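Local coordinates for protein cytochrome c (Shewanella violacea, PDB 6A3L) that binds a covalently attached heme c in a helical-bundle cytochrome c' and probably serves in electron transfer, at residues A[3-17]-A[55-69]. Sequence-based numbering, arbitrary orientation.
With HEC (heme c), chain C.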
ATOM      1  N   PHE A   3      -7.315   7.393  13.564  1.00 60.64           N
ATOM      2  CA  PHE A   3      -6.654   6.311  14.283  1.00 60.06           C
ATOM      3  C   PHE A   3      -7.078   6.303  15.747  1.00 59.25           C
ATOM      4  O   PHE A   3      -7.036   7.338  16.421  1.00 59.62           O
ATOM      5  CB  PHE A   3      -5.139   6.467  14.165  1.00 57.17           C
ATOM      6  CG  PHE A   3      -4.673   6.636  12.757  1.00 53.13           C
ATOM      7  CD1 PHE A   3      -4.366   7.890  12.261  1.00 52.48           C
ATOM      8  CD2 PHE A   3      -4.578   5.541  11.913  1.00 50.79           C
ATOM      9  CE1 PHE A   3      -3.959   8.047  10.950  1.00 50.56           C
ATOM     10  CE2 PHE A   3      -4.165   5.698  10.601  1.00 47.73           C
ATOM     11  CZ  PHE A   3      -3.855   6.951  10.119  1.00 47.90           C
ATOM     12  N   LYS A   4      -7.488   5.125  16.231  1.00 61.70           N
ATOM     13  CA  LYS A   4      -7.961   5.007  17.610  1.00 60.98           C
ATOM     14  C   LYS A   4      -6.864   5.349  18.624  1.00 61.71           C
ATOM     15  O   LYS A   4      -7.127   6.045  19.615  1.00 60.57           O
ATOM     16  CB  LYS A   4      -8.509   3.598  17.842  1.00 62.00           C
ATOM     17  CG  LYS A   4      -9.114   3.391  19.221  1.00 64.83           C
ATOM     18  CD  LYS A   4     -10.474   2.703  19.154  1.00 63.46           C
ATOM     19  CE  LYS A   4     -11.384   3.216  20.263  1.00 61.58           C
ATOM     20  NZ  LYS A   4     -10.956   2.719  21.599  1.00 57.54           N
ATOM     21  N   GLU A   5      -5.639   4.856  18.409  1.00 59.76           N
ATOM     22  CA  GLU A   5      -4.490   5.147  19.268  1.00 57.26           C
ATOM     23  C   GLU A   5      -3.295   5.525  18.405  1.00 56.33           C
ATOM     24  O   GLU A   5      -3.282   5.293  17.193  1.00 55.97           O
ATOM     25  CB  GLU A   5      -4.114   3.968  20.175  1.00 59.48           C
ATOM     26  CG  GLU A   5      -5.191   3.578  21.163  1.00 63.37           C
ATOM     27  CD  GLU A   5      -5.276   2.072  21.363  1.00 68.50           C
ATOM     28  OE1 GLU A   5      -6.218   1.604  22.048  1.00 67.55           O
ATOM     29  OE2 GLU A   5      -4.399   1.355  20.830  1.00 69.54           O
ATOM     30  N   ALA A   6      -2.272   6.105  19.049  1.00 53.73           N
ATOM     31  CA  ALA A   6      -1.051   6.461  18.332  1.00 51.55           C
ATOM     32  C   ALA A   6      -0.381   5.232  17.739  1.00 51.39           C
ATOM     33  O   ALA A   6       0.161   5.293  16.631  1.00 52.70           O
ATOM     34  CB  ALA A   6      -0.083   7.198  19.259  1.00 49.18           C
ATOM     35  N   ASP A   7      -0.459   4.096  18.427  1.00 52.30           N
ATOM     36  CA  ASP A   7       0.139   2.875  17.901  1.00 52.48           C
ATOM     37  C   ASP A   7      -0.497   2.472  16.577  1.00 49.61           C
ATOM     38  O   ASP A   7       0.154   1.843  15.736  1.00 46.84           O
ATOM     39  CB  ASP A   7      -0.006   1.761  18.935  1.00 58.39           C
ATOM     40  CG  ASP A   7       0.617   2.135  20.260  1.00 60.70           C
ATOM     41  OD1 ASP A   7      -0.027   1.917  21.312  1.00 63.86           O
ATOM     42  OD2 ASP A   7       1.731   2.705  20.234  1.00 62.32           O
ATOM     43  N   ASP A   8      -1.773   2.798  16.383  1.00 48.41           N
ATOM     44  CA  ASP A   8      -2.402   2.494  15.109  1.00 48.01           C
ATOM     45  C   ASP A   8      -1.830   3.383  14.010  1.00 45.94           C
ATOM     46  O   ASP A   8      -1.565   2.915  12.898  1.00 41.78           O
ATOM     47  CB  ASP A   8      -3.920   2.650  15.227  1.00 50.15           C
ATOM     48  CG  ASP A   8      -4.543   1.695  16.280  1.00 55.13           C
ATOM     49  OD1 ASP A   8      -3.911   0.681  16.663  1.00 51.33           O
ATOM     50  OD2 ASP A   8      -5.684   1.958  16.716  1.00 59.71           O
ATOM     51  N   ALA A   9      -1.620   4.671  14.312  1.00 48.81           N
ATOM     52  CA  ALA A   9      -1.004   5.586  13.355  1.00 45.32           C
ATOM     53  C   ALA A   9       0.453   5.225  13.095  1.00 46.13           C
ATOM     54  O   ALA A   9       0.939   5.358  11.962  1.00 46.24           O
ATOM     55  CB  ALA A   9      -1.109   7.025  13.855  1.00 47.56           C
ATOM     56  N   ILE A  10       1.182   4.816  14.136  1.00 46.10           N
ATOM     57  CA  ILE A  10       2.568   4.395  13.937  1.00 45.48           C
ATOM     58  C   ILE A  10       2.614   3.140  13.073  1.00 45.04           C
ATOM     59  O   ILE A  10       3.388   3.057  12.110  1.00 44.18           O
ATOM     60  CB  ILE A  10       3.272   4.177  15.284  1.00 45.70           C
ATOM     61  CG1 ILE A  10       3.503   5.508  15.981  1.00 48.52           C
ATOM     62  CG2 ILE A  10       4.580   3.470  15.093  1.00 45.24           C
ATOM     63  CD1 ILE A  10       4.132   5.363  17.347  1.00 53.70           C
ATOM     64  N   HIS A  11       1.761   2.151  13.382  1.00 44.81           N
ATOM     65  CA  HIS A  11       1.749   0.933  12.577  1.00 42.36           C
ATOM     66  C   HIS A  11       1.376   1.245  11.133  1.00 41.47           C
ATOM     67  O   HIS A  11       1.978   0.709  10.198  1.00 39.92           O
ATOM     68  CB  HIS A  11       0.792  -0.113  13.164  1.00 44.97           C
ATOM     69  CG  HIS A  11       0.456  -1.216  12.196  1.00 45.63           C
ATOM     70  ND1 HIS A  11       1.094  -2.440  12.210  1.00 50.73           N
ATOM     71  CD2 HIS A  11      -0.411  -1.259  11.152  1.00 45.06           C
ATOM     72  CE1 HIS A  11       0.624  -3.194  11.231  1.00 50.18           C
ATOM     73  NE2 HIS A  11      -0.291  -2.502  10.575  1.00 49.35           N
ATOM     74  N   TYR A  12       0.391   2.119  10.929  1.00 40.42           N
ATOM     75  CA  TYR A  12      -0.022   2.450   9.570  1.00 39.69           C
ATOM     76  C   TYR A  12       1.159   2.991   8.756  1.00 41.05           C
ATOM     77  O   TYR A  12       1.524   2.429   7.713  1.00 40.84           O
ATOM     78  CB  TYR A  12      -1.193   3.444   9.628  1.00 41.30           C
ATOM     79  CG  TYR A  12      -1.828   3.782   8.286  1.00 40.73           C
ATOM     80  CD1 TYR A  12      -2.961   3.103   7.830  1.00 43.61           C
ATOM     81  CD2 TYR A  12      -1.320   4.794   7.498  1.00 40.82           C
ATOM     82  CE1 TYR A  12      -3.533   3.414   6.595  1.00 40.66           C
ATOM     83  CE2 TYR A  12      -1.886   5.118   6.273  1.00 42.70           C
ATOM     84  CZ  TYR A  12      -2.991   4.425   5.824  1.00 39.87           C
ATOM     85  OH  TYR A  12      -3.531   4.762   4.600  1.00 35.13           O
ATOM     86  N   ARG A  13       1.813   4.057   9.240  1.00 42.63           N
ATOM     87  CA  ARG A  13       2.899   4.654   8.450  1.00 41.01           C
ATOM     88  C   ARG A  13       4.048   3.669   8.226  1.00 40.25           C
ATOM     89  O   ARG A  13       4.624   3.619   7.130  1.00 38.99           O
ATOM     90  CB  ARG A  13       3.393   5.941   9.103  1.00 41.29           C
ATOM     91  CG  ARG A  13       4.092   5.786  10.435  1.00 42.34           C
ATOM     92  CD  ARG A  13       3.885   7.052  11.233  1.00 41.82           C
ATOM     93  NE  ARG A  13       4.836   7.158  12.319  1.00 45.38           N
ATOM     94  CZ  ARG A  13       4.626   7.844  13.439  1.00 48.15           C
ATOM     95  NH1 ARG A  13       3.473   8.480  13.619  1.00 47.04           N
ATOM     96  NH2 ARG A  13       5.581   7.906  14.371  1.00 48.70           N
ATOM     97  N   GLN A  14       4.376   2.857   9.240  1.00 40.59           N
ATOM     98  CA  GLN A  14       5.451   1.873   9.097  1.00 41.19           C
ATOM     99  C   GLN A  14       5.135   0.836   8.017  1.00 41.65           C
ATOM    100  O   GLN A  14       6.012   0.458   7.227  1.00 41.44           O
ATOM    101  CB  GLN A  14       5.713   1.190  10.439  1.00 42.40           C
ATOM    102  CG  GLN A  14       6.367   2.093  11.498  1.00 42.37           C
ATOM    103  CD  GLN A  14       6.587   1.378  12.826  1.00 46.51           C
ATOM    104  OE1 GLN A  14       5.888   0.417  13.147  1.00 48.64           O
ATOM    105  NE2 GLN A  14       7.528   1.866  13.618  1.00 48.55           N
ATOM    106  N   SER A  15       3.887   0.365   7.956  1.00 41.13           N
ATOM    107  CA  SER A  15       3.540  -0.598   6.913  1.00 41.10           C
ATOM    108  C   SER A  15       3.602   0.030   5.534  1.00 39.43           C
ATOM    109  O   SER A  15       4.013  -0.625   4.570  1.00 40.90           O
ATOM    110  CB  SER A  15       2.148  -1.184   7.143  1.00 37.54           C
ATOM    111  OG  SER A  15       2.205  -2.099   8.202  1.00 42.08           O
ATOM    112  N   ALA A  16       3.126   1.265   5.404  1.00 37.71           N
ATOM    113  CA  ALA A  16       3.178   1.921   4.110  1.00 38.60           C
ATOM    114  C   ALA A  16       4.616   1.980   3.609  1.00 40.62           C
ATOM    115  O   ALA A  16       4.892   1.605   2.469  1.00 40.29           O
ATOM    116  CB  ALA A  16       2.544   3.308   4.201  1.00 39.27           C
ATOM    117  N   PHE A  17       5.551   2.411   4.474  1.00 41.37           N
ATOM    118  CA  PHE A  17       6.966   2.474   4.104  1.00 42.78           C
ATOM    119  C   PHE A  17       7.527   1.085   3.790  1.00 40.96           C
ATOM    120  O   PHE A  17       8.239   0.898   2.799  1.00 40.67           O
ATOM    121  CB  PHE A  17       7.769   3.116   5.243  1.00 42.37           C
ATOM    122  CG  PHE A  17       7.549   4.603   5.414  1.00 40.71           C
ATOM    123  CD1 PHE A  17       7.845   5.494   4.400  1.00 43.49           C
ATOM    124  CD2 PHE A  17       7.074   5.110   6.615  1.00 40.58           C
ATOM    125  CE1 PHE A  17       7.668   6.873   4.572  1.00 40.89           C
ATOM    126  CE2 PHE A  17       6.884   6.484   6.796  1.00 43.46           C
ATOM    127  CZ  PHE A  17       7.192   7.370   5.772  1.00 41.42           C
ATOM    128  N   LEU A  55       0.339   7.286   1.109  1.00 38.89           N
ATOM    129  CA  LEU A  55      -0.294   6.836   2.361  1.00 41.26           C
ATOM    130  C   LEU A  55       0.344   7.317   3.663  1.00 41.85           C
ATOM    131  O   LEU A  55      -0.389   7.720   4.575  1.00 40.88           O
ATOM    132  CB  LEU A  55      -0.366   5.307   2.419  1.00 37.64           C
ATOM    133  CG  LEU A  55      -0.909   4.679   1.154  1.00 35.54           C
ATOM    134  CD1 LEU A  55      -1.038   3.153   1.254  1.00 37.68           C
ATOM    135  CD2 LEU A  55      -2.220   5.348   0.834  1.00 36.97           C
ATOM    136  N   PRO A  56       1.673   7.251   3.825  1.00 42.74           N
ATOM    137  CA  PRO A  56       2.239   7.388   5.182  1.00 42.32           C
ATOM    138  C   PRO A  56       2.033   8.749   5.825  1.00 41.66           C
ATOM    139  O   PRO A  56       2.037   8.828   7.063  1.00 42.32           O
ATOM    140  CB  PRO A  56       3.730   7.087   4.986  1.00 40.47           C
ATOM    141  CG  PRO A  56       3.994   7.293   3.554  1.00 43.82           C
ATOM    142  CD  PRO A  56       2.720   6.983   2.826  1.00 42.37           C
ATOM    143  N   LEU A  57       1.874   9.826   5.056  1.00 41.88           N
ATOM    144  CA  LEU A  57       1.817  11.137   5.699  1.00 43.83           C
ATOM    145  C   LEU A  57       0.697  11.187   6.738  1.00 42.28           C
ATOM    146  O   LEU A  57       0.898  11.699   7.848  1.00 41.53           O
ATOM    147  CB  LEU A  57       1.647  12.259   4.671  1.00 41.84           C
ATOM    148  CG  LEU A  57       1.838  13.661   5.301  1.00 42.69           C
ATOM    149  CD1 LEU A  57       3.209  13.795   5.972  1.00 39.00           C
ATOM    150  CD2 LEU A  57       1.627  14.770   4.291  1.00 44.82           C
ATOM    151  N   GLU A  58      -0.466  10.619   6.406  1.00 39.06           N
ATOM    152  CA  GLU A  58      -1.601  10.556   7.335  1.00 43.41           C
ATOM    153  C   GLU A  58      -1.218   9.946   8.679  1.00 41.00           C
ATOM    154  O   GLU A  58      -1.777  10.322   9.719  1.00 40.81           O
ATOM    155  CB  GLU A  58      -2.741   9.759   6.695  1.00 44.28           C
ATOM    156  CG  GLU A  58      -3.955   9.537   7.589  1.00 44.93           C
ATOM    157  CD  GLU A  58      -5.082   8.869   6.851  1.00 44.80           C
ATOM    158  OE1 GLU A  58      -4.992   8.799   5.613  1.00 45.42           O
ATOM    159  OE2 GLU A  58      -6.054   8.409   7.494  1.00 51.57           O
ATOM    160  N   GLY A  59      -0.265   9.011   8.679  1.00 39.56           N
ATOM    161  CA  GLY A  59       0.190   8.377   9.902  1.00 41.35           C
ATOM    162  C   GLY A  59       0.886   9.293  10.888  1.00 42.85           C
ATOM    163  O   GLY A  59       1.010   8.939  12.061  1.00 44.55           O
ATOM    164  N   PHE A  60       1.387  10.438  10.446  1.00 42.31           N
ATOM    165  CA  PHE A  60       2.177  11.282  11.337  1.00 43.60           C
ATOM    166  C   PHE A  60       1.285  12.271  12.082  1.00 45.52           C
ATOM    167  O   PHE A  60       1.456  13.488  12.043  1.00 47.59           O
ATOM    168  CB  PHE A  60       3.297  11.964  10.557  1.00 43.48           C
ATOM    169  CG  PHE A  60       4.335  10.992  10.086  1.00 40.71           C
ATOM    170  CD1 PHE A  60       5.320  10.557  10.951  1.00 40.24           C
ATOM    171  CD2 PHE A  60       4.265  10.445   8.820  1.00 38.60           C
ATOM    172  CE1 PHE A  60       6.254   9.633  10.536  1.00 42.81           C
ATOM    173  CE2 PHE A  60       5.186   9.530   8.399  1.00 37.60           C
ATOM    174  CZ  PHE A  60       6.180   9.112   9.252  1.00 40.63           C
ATOM    175  N   ILE A  61       0.360  11.697  12.851  1.00 46.51           N
ATOM    176  CA  ILE A  61      -0.466  12.537  13.694  1.00 49.02           C
ATOM    177  C   ILE A  61       0.369  13.056  14.852  1.00 51.13           C
ATOM    178  O   ILE A  61       1.402  12.494  15.230  1.00 51.56           O
ATOM    179  CB  ILE A  61      -1.709  11.783  14.199  1.00 46.19           C
ATOM    180  CG1 ILE A  61      -1.333  10.720  15.228  1.00 46.47           C
ATOM    181  CG2 ILE A  61      -2.503  11.186  13.044  1.00 45.15           C
ATOM    182  CD1 ILE A  61      -2.558  10.161  15.996  1.00 49.34           C
ATOM    183  N   GLN A  62      -0.094  14.141  15.431  1.00 51.88           N
ATOM    184  CA  GLN A  62       0.654  14.767  16.495  1.00 53.63           C
ATOM    185  C   GLN A  62       0.532  13.933  17.761  1.00 55.56           C
ATOM    186  O   GLN A  62      -0.483  13.263  17.996  1.00 57.04           O
ATOM    187  CB  GLN A  62       0.114  16.174  16.697  1.00 58.04           C
ATOM    188  CG  GLN A  62       1.084  17.165  17.234  1.00 60.04           C
ATOM    189  CD  GLN A  62       0.561  18.553  17.005  1.00 64.47           C
ATOM    190  OE1 GLN A  62       1.052  19.279  16.136  1.00 66.37           O
ATOM    191  NE2 GLN A  62      -0.475  18.920  17.752  1.00 62.71           N
ATOM    192  N   GLY A  63       1.583  13.970  18.579  1.00 57.02           N
ATOM    193  CA  GLY A  63       1.580  13.111  19.743  1.00 55.29           C
ATOM    194  C   GLY A  63       1.897  11.647  19.496  1.00 57.61           C
ATOM    195  O   GLY A  63       1.602  10.814  20.367  1.00 61.18           O
ATOM    196  N   SER A  64       2.363  11.279  18.299  1.00 52.94           N
ATOM    197  CA  SER A  64       2.760   9.908  18.013  1.00 53.22           C
ATOM    198  C   SER A  64       4.277   9.716  17.975  1.00 49.17           C
ATOM    199  O   SER A  64       4.753   8.741  17.389  1.00 50.89           O
ATOM    200  CB  SER A  64       2.095   9.425  16.720  1.00 50.67           C
ATOM    201  OG  SER A  64       2.599  10.072  15.585  1.00 49.34           O
ATOM    202  N   ASP A  65       5.044  10.600  18.616  1.00 53.86           N
ATOM    203  CA  ASP A  65       6.503  10.465  18.629  1.00 52.80           C
ATOM    204  C   ASP A  65       7.043   9.469  19.661  1.00 54.50           C
ATOM    205  O   ASP A  65       8.210   9.062  19.550  1.00 52.88           O
ATOM    206  CB  ASP A  65       7.162  11.832  18.843  1.00 52.05           C
ATOM    207  CG  ASP A  65       6.758  12.503  20.145  1.00 54.89           C
ATOM    208  OD1 ASP A  65       5.612  12.331  20.593  1.00 53.99           O
ATOM    209  OD2 ASP A  65       7.604  13.230  20.705  1.00 57.48           O
ATOM    210  N   LEU A  66       6.265   9.122  20.685  1.00 56.51           N
ATOM    211  CA  LEU A  66       6.679   8.161  21.704  1.00 55.07           C
ATOM    212  C   LEU A  66       6.299   6.725  21.337  1.00 55.88           C
ATOM    213  O   LEU A  66       5.373   6.474  20.558  1.00 55.03           O
ATOM    214  CB  LEU A  66       6.070   8.501  23.068  1.00 54.84           C
ATOM    215  CG  LEU A  66       6.056   9.944  23.554  1.00 51.67           C
ATOM    216  CD1 LEU A  66       5.103  10.070  24.741  1.00 49.26           C
ATOM    217  CD2 LEU A  66       7.458  10.291  23.960  1.00 50.13           C
ATOM    218  N   GLY A  67       6.993   5.778  21.975  1.00 58.46           N
ATOM    219  CA  GLY A  67       6.711   4.368  21.767  1.00 59.22           C
ATOM    220  C   GLY A  67       7.646   3.703  20.786  1.00 58.51           C
ATOM    221  O   GLY A  67       8.780   4.159  20.592  1.00 58.52           O
ATOM    222  N   ASP A  68       7.165   2.643  20.132  1.00 58.90           N
ATOM    223  CA  ASP A  68       7.962   1.921  19.147  1.00 58.06           C
ATOM    224  C   ASP A  68       7.825   2.639  17.812  1.00 57.31           C
ATOM    225  O   ASP A  68       7.049   2.268  16.926  1.00 57.72           O
ATOM    226  CB  ASP A  68       7.533   0.469  19.025  1.00 57.56           C
ATOM    227  CG  ASP A  68       8.333  -0.270  17.955  1.00 59.72           C
ATOM    228  OD1 ASP A  68       7.761  -1.091  17.209  1.00 62.61           O
ATOM    229  OD2 ASP A  68       9.525   0.052  17.793  1.00 57.38           O
ATOM    230  N   THR A  69       8.622   3.687  17.670  1.00 55.61           N
ATOM    231  CA  THR A  69       8.707   4.440  16.435  1.00 53.41           C
ATOM    232  C   THR A  69      10.156   4.867  16.230  1.00 55.04           C
ATOM    233  O   THR A  69      10.905   5.050  17.194  1.00 55.57           O
ATOM    234  CB  THR A  69       7.739   5.643  16.466  1.00 53.00           C
ATOM    235  OG1 THR A  69       7.811   6.376  15.233  1.00 51.17           O
ATOM    236  CG2 THR A  69       8.025   6.543  17.649  1.00 52.66           C
TER
HETATM  237 FE   HEC C 201      10.999   6.113   4.932  1.00 48.79          FE
HETATM  238  CHA HEC C 201      10.571   4.461   7.958  1.00 43.05           C
HETATM  239  CHB HEC C 201      11.580   3.131   3.382  1.00 44.14           C
HETATM  240  CHC HEC C 201      10.741   7.627   1.801  1.00 47.49           C
HETATM  241  CHD HEC C 201      10.255   9.052   6.440  1.00 41.81           C
HETATM  242  NA  HEC C 201      11.044   4.177   5.564  1.00 44.83           N
HETATM  243  C1A HEC C 201      10.880   3.713   6.853  1.00 41.71           C
HETATM  244  C2A HEC C 201      11.113   2.299   6.827  1.00 41.42           C
HETATM  245  C3A HEC C 201      11.383   1.924   5.572  1.00 42.27           C
HETATM  246  C4A HEC C 201      11.343   3.101   4.743  1.00 43.05           C
HETATM  247  CMA HEC C 201      11.701   0.487   5.086  1.00 42.99           C
HETATM  248  CAA HEC C 201      11.021   1.379   8.049  1.00 35.62           C
HETATM  249  CBA HEC C 201       9.522   1.072   8.214  1.00 40.66           C
HETATM  250  CGA HEC C 201       9.394  -0.049   9.210  1.00 39.73           C
HETATM  251  O1A HEC C 201       9.492  -1.210   8.753  1.00 41.41           O
HETATM  252  O2A HEC C 201       9.221   0.204  10.432  1.00 38.30           O
HETATM  253  NB  HEC C 201      11.077   5.488   2.916  1.00 46.69           N
HETATM  254  C1B HEC C 201      11.442   4.210   2.536  1.00 44.73           C
HETATM  255  C2B HEC C 201      11.658   4.208   1.105  1.00 43.63           C
HETATM  256  C3B HEC C 201      11.448   5.456   0.642  1.00 43.24           C
HETATM  257  C4B HEC C 201      11.065   6.281   1.781  1.00 46.21           C
HETATM  258  CMB HEC C 201      12.086   2.941   0.326  1.00 44.20           C
HETATM  259  CAB HEC C 201      11.537   5.948  -0.829  1.00 45.11           C
HETATM  260  CBB HEC C 201      11.133   5.163  -1.844  1.00 42.88           C
HETATM  261  NC  HEC C 201      10.545   7.969   4.257  1.00 41.72           N
HETATM  262  C1C HEC C 201      10.557   8.406   2.940  1.00 46.21           C
HETATM  263  C2C HEC C 201      10.336   9.841   2.953  1.00 44.42           C
HETATM  264  C3C HEC C 201      10.229  10.254   4.229  1.00 42.71           C
HETATM  265  C4C HEC C 201      10.338   9.071   5.068  1.00 43.01           C
HETATM  266  CMC HEC C 201      10.306  10.706   1.673  1.00 48.11           C
HETATM  267  CAC HEC C 201       9.986  11.694   4.767  1.00 42.98           C
HETATM  268  CBC HEC C 201       9.222  12.576   4.108  1.00 41.23           C
HETATM  269  ND  HEC C 201      10.496   6.631   6.846  1.00 43.27           N
HETATM  270  C1D HEC C 201      10.246   7.934   7.241  1.00 42.87           C
HETATM  271  C2D HEC C 201       9.981   7.926   8.655  1.00 44.94           C
HETATM  272  C3D HEC C 201      10.068   6.659   9.090  1.00 44.75           C
HETATM  273  C4D HEC C 201      10.400   5.822   7.958  1.00 43.02           C
HETATM  274  CMD HEC C 201       9.659   9.189   9.490  1.00 45.23           C
HETATM  275  CAD HEC C 201       9.843   6.164  10.539  1.00 48.22           C
HETATM  276  CBD HEC C 201       8.481   5.473  10.696  1.00 46.59           C
HETATM  277  CGD HEC C 201       8.315   4.994  12.121  1.00 45.38           C
HETATM  278  O1D HEC C 201       9.050   4.073  12.546  1.00 45.90           O
HETATM  279  O2D HEC C 201       7.455   5.536  12.850  1.00 48.00           O
HETATM  280  O   HOH W   1      -2.996   7.636   4.011  1.00 39.55           O
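Arg13 and Pro56 bring their backbones to 4.3 Å between CA atoms where the first turns of helix 6-31 run against the 55-69 loop, and Gly59, with no side chain to run into Arg13 CB, lies against Ala9, whose CB touches Gly59 O. Arg13 is the hub. Its CG stands between the backbone N and the carbonyl carbon (chi1 67°) and the chain then runs extended, laying CD over the face of the Phe60 ring in a CH-pi contact, with guanidinium and ring planes only 14° apart. Ile10 CG1 covers the other guanidinium face. Around the edge, NH1 donates to Ser64 OG at 2.7 Å and to Gly59 O, whose carbonyl plane it approaches from above. NH2 reaches Ser64 O and, at 2.8 Å, Thr69 OG1. NE bonds the heme propionate oxygen O2D, which Thr69 OG1 also holds at 2.6 Å, so the loop fixes the arginine that in turn grips the heme. Gln14 NE2 binds the other oxygen of this propionate, O1D, nearly straight (173°). Phe17 is sandwiched, one face on the heme and the other under Pro56 CB, while Phe60 CZ meets its edge. A water joins Tyr12 OH, Leu55 O and Glu58 OE1 beside the second subunit, whose Asn23 hydrogen-bonds Tyr12 OH and whose Arg45 forms a salt bridge with Glu58. Within the cytochrome c' bundle, helix 74-77 packs on Arg13 and Phe60 through Trp76 and Ile75, and helix 79-99 touches Phe17 through Met86.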